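PDB 2G9Z: thiamine pyrophosphokinase from Candida albicans, which catalyses the transfer of a pyrophosphate group from ATP to thiamin, giving thiamin pyrophosphate, the active cofactor form of vitamin B1. Local coordinates for residues A[276-281]-A[294-299]. Residues are numbered along the deposited sequence; the frame is centred on the assembly and turned at random.
With VNP (3-[(4-amino-2-methylpyrimidin-5-yl)methyl]-5-(2-{[hydroxy(phosphonoamino)phosphoryl]oxy}ethyl)-4-methyl-1,3-thiazol-3-I um), chain N.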
loop_
_atom_site.group_PDB
_atom_site.type_symbol
_atom_site.label_atom_id
_atom_site.label_comp_id
_atom_site.label_asym_id
_atom_site.label_seq_id
_atom_site.Cartn_x
_atom_site.Cartn_y
_atom_site.Cartn_z
ATOM N N PRO A 276 11.503 17.292 1.614
ATOM C CA PRO A 276 10.626 16.202 2.048
ATOM C C PRO A 276 10.214 15.398 0.815
ATOM O O PRO A 276 10.022 15.963 -0.262
ATOM C CB PRO A 276 9.432 16.934 2.660
ATOM C CG PRO A 276 10.013 18.249 3.096
ATOM C CD PRO A 276 10.912 18.599 1.946
ATOM N N THR A 277 10.071 14.090 0.977
ATOM C CA THR A 277 9.672 13.226 -0.125
ATOM C C THR A 277 8.150 13.146 -0.248
ATOM O O THR A 277 7.437 13.219 0.750
ATOM C CB THR A 277 10.226 11.806 0.081
ATOM O OG1 THR A 277 11.652 11.843 -0.013
ATOM C CG2 THR A 277 9.669 10.851 -0.961
ATOM N N CYS A 278 7.657 12.997 -1.473
ATOM C CA CYS A 278 6.219 12.887 -1.697
ATOM C C CYS A 278 5.932 12.104 -2.972
ATOM O O CYS A 278 6.837 11.805 -3.754
ATOM C CB CYS A 278 5.570 14.274 -1.789
ATOM S SG CYS A 278 6.100 15.245 -3.215
ATOM N N GLY A 279 4.665 11.765 -3.167
ATOM C CA GLY A 279 4.282 11.018 -4.346
ATOM C C GLY A 279 2.860 11.322 -4.745
ATOM O O GLY A 279 2.060 11.742 -3.919
ATOM N N LEU A 280 2.552 11.126 -6.022
ATOM C CA LEU A 280 1.207 11.361 -6.542
ATOM C C LEU A 280 0.814 10.015 -7.113
ATOM O O LEU A 280 1.404 9.553 -8.080
ATOM C CB LEU A 280 1.229 12.447 -7.619
ATOM C CG LEU A 280 1.519 13.847 -7.063
ATOM C CD1 LEU A 280 2.995 13.971 -6.714
ATOM C CD2 LEU A 280 1.133 14.901 -8.091
ATOM N N LEU A 281 -0.185 9.390 -6.503
ATOM C CA LEU A 281 -0.580 8.041 -6.885
ATOM C C LEU A 281 -1.963 7.904 -7.509
ATOM O O LEU A 281 -2.980 8.049 -6.837
ATOM C CB LEU A 281 -0.445 7.164 -5.638
ATOM C CG LEU A 281 0.759 7.682 -4.828
ATOM C CD1 LEU A 281 0.771 7.101 -3.437
ATOM C CD2 LEU A 281 2.053 7.373 -5.573
ATOM N N TYR A 294 3.496 23.046 -9.084
ATOM C CA TYR A 294 4.342 24.219 -8.888
ATOM C C TYR A 294 4.841 24.123 -7.452
ATOM O O TYR A 294 4.060 24.262 -6.513
ATOM C CB TYR A 294 3.523 25.499 -9.079
ATOM C CG TYR A 294 2.735 25.512 -10.367
ATOM C CD1 TYR A 294 3.296 25.991 -11.554
ATOM C CD2 TYR A 294 1.445 24.985 -10.413
ATOM C CE1 TYR A 294 2.588 25.938 -12.759
ATOM C CE2 TYR A 294 0.735 24.926 -11.605
ATOM C CZ TYR A 294 1.309 25.401 -12.772
ATOM O OH TYR A 294 0.596 25.325 -13.947
ATOM N N GLY A 295 6.132 23.861 -7.277
ATOM C CA GLY A 295 6.665 23.747 -5.932
ATOM C C GLY A 295 7.269 22.395 -5.592
ATOM O O GLY A 295 7.839 22.225 -4.521
ATOM N N LEU A 296 7.135 21.420 -6.482
ATOM C CA LEU A 296 7.732 20.114 -6.233
ATOM C C LEU A 296 9.117 20.109 -6.879
ATOM O O LEU A 296 9.357 20.852 -7.832
ATOM C CB LEU A 296 6.866 18.999 -6.825
ATOM C CG LEU A 296 5.442 18.946 -6.262
ATOM C CD1 LEU A 296 4.702 17.748 -6.853
ATOM C CD2 LEU A 296 5.489 18.851 -4.737
ATOM N N LYS A 297 10.021 19.286 -6.351
ATOM C CA LYS A 297 11.381 19.186 -6.877
ATOM C C LYS A 297 11.337 18.825 -8.359
ATOM O O LYS A 297 12.094 19.364 -9.165
ATOM C CB LYS A 297 12.165 18.129 -6.096
ATOM C CG LYS A 297 13.621 17.944 -6.534
ATOM C CD LYS A 297 14.476 19.157 -6.225
ATOM C CE LYS A 297 15.919 18.935 -6.678
ATOM N NZ LYS A 297 16.756 20.147 -6.442
ATOM N N TYR A 298 10.445 17.908 -8.712
ATOM C CA TYR A 298 10.276 17.503 -10.099
ATOM C C TYR A 298 8.854 17.920 -10.463
ATOM O O TYR A 298 7.916 17.123 -10.401
ATOM C CB TYR A 298 10.474 15.991 -10.227
ATOM C CG TYR A 298 11.825 15.556 -9.712
ATOM C CD1 TYR A 298 12.952 15.569 -10.537
ATOM C CD2 TYR A 298 11.994 15.200 -8.377
ATOM C CE1 TYR A 298 14.211 15.239 -10.038
ATOM C CE2 TYR A 298 13.246 14.875 -7.870
ATOM C CZ TYR A 298 14.348 14.897 -8.700
ATOM O OH TYR A 298 15.585 14.590 -8.178
ATOM N N ASP A 299 8.702 19.199 -10.801
ATOM C CA ASP A 299 7.403 19.745 -11.156
ATOM C C ASP A 299 6.939 19.202 -12.486
ATOM O O ASP A 299 7.726 19.033 -13.418
ATOM C CB ASP A 299 7.434 21.282 -11.205
ATOM C CG ASP A 299 7.110 21.916 -9.860
ATOM O OD1 ASP A 299 6.320 21.309 -9.093
ATOM O OD2 ASP A 299 7.625 23.024 -9.573
HETATM O O2G VNP N . 15.558 8.696 -3.090
HETATM P PG VNP N . 14.538 7.664 -2.399
HETATM O O3G VNP N . 13.296 8.352 -1.979
HETATM O O1G VNP N . 15.329 7.040 -1.143
HETATM N N3B VNP N . 14.240 6.459 -3.448
HETATM P PB VNP N . 15.497 6.083 -4.405
HETATM O O2B VNP N . 15.177 4.833 -5.130
HETATM O O1B VNP N . 16.722 6.101 -3.576
HETATM O O1 VNP N . 15.579 7.306 -5.450
HETATM C C7 VNP N . 14.527 7.660 -6.357
HETATM C C12 VNP N . 15.203 8.308 -7.566
HETATM C C11 VNP N . 14.287 8.913 -8.635
HETATM C C10 VNP N . 13.651 10.265 -8.301
HETATM C CM4 VNP N . 14.327 11.297 -7.395
HETATM S S1 VNP N . 12.807 7.972 -9.130
HETATM C C9 VNP N . 11.904 9.425 -9.496
HETATM N N5 VNP N . 12.448 10.459 -8.851
HETATM C C7A VNP N . 11.736 11.733 -8.662
HETATM C C5A VNP N . 10.711 12.036 -9.759
HETATM C C6A VNP N . 9.389 12.160 -9.349
HETATM N N1A VNP N . 8.442 12.509 -10.200
HETATM C C2A VNP N . 8.728 12.752 -11.486
HETATM C CM2 VNP N . 7.612 13.191 -12.438
HETATM N N3A VNP N . 9.986 12.638 -11.931
HETATM C C4A VNP N . 10.980 12.287 -11.101
HETATM N N4A VNP N . 12.217 12.189 -11.582
#
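Strand 277-281 and the turn that leads into strand 298-301 come closest at C278 and L296, whose CA atoms are 8.7 Å apart, so the two meet through side chains across a gap too wide for backbone pairing. L296 does the bridging from the turn. Its two methyl branches divide the work: CD2 lies 4.0 Å from SG of C278, and CD1 lies 4.1 Å from CD1 of L280. Those two partners stand on the same face of their strand, two residues apart, with G279 between them. L280 crosses L296 at a slant, methyl against methyl. F323 and V325 of strand 322-327 pack against L296 and L280 respectively, and N315 borders this small, buried apolar cluster. Both segments fall in the vitamin B1 binding domain; strand 277-281 belongs to the large mixed sheet and strand 322-327 to a separate five-stranded one, and L296 packs against side chains of both from the turn. The turn itself is tied up by D299, whose carboxylate reaches back to two successive backbone amides. OD2 takes N of G295 at 2.9 Å through its syn lone pair, and OD1 accepts N of L296 at 2.7 Å from 38° out of the carboxylate plane. G295 sits at phi 119°, a conformation that suits glycine. Just past L296, Y298 lays one ring face against the thiamin part of the bound analogue, with C7A, the methylene joining pyrimidine and thiazolium, 3.5 Å from CD2 of Y298 and displaced toward the ring's rim. The hydroxyl of Y298 is hydrogen-bonded to Q151 of the second subunit, which also contributes R216 and D155 to binding the same ligand.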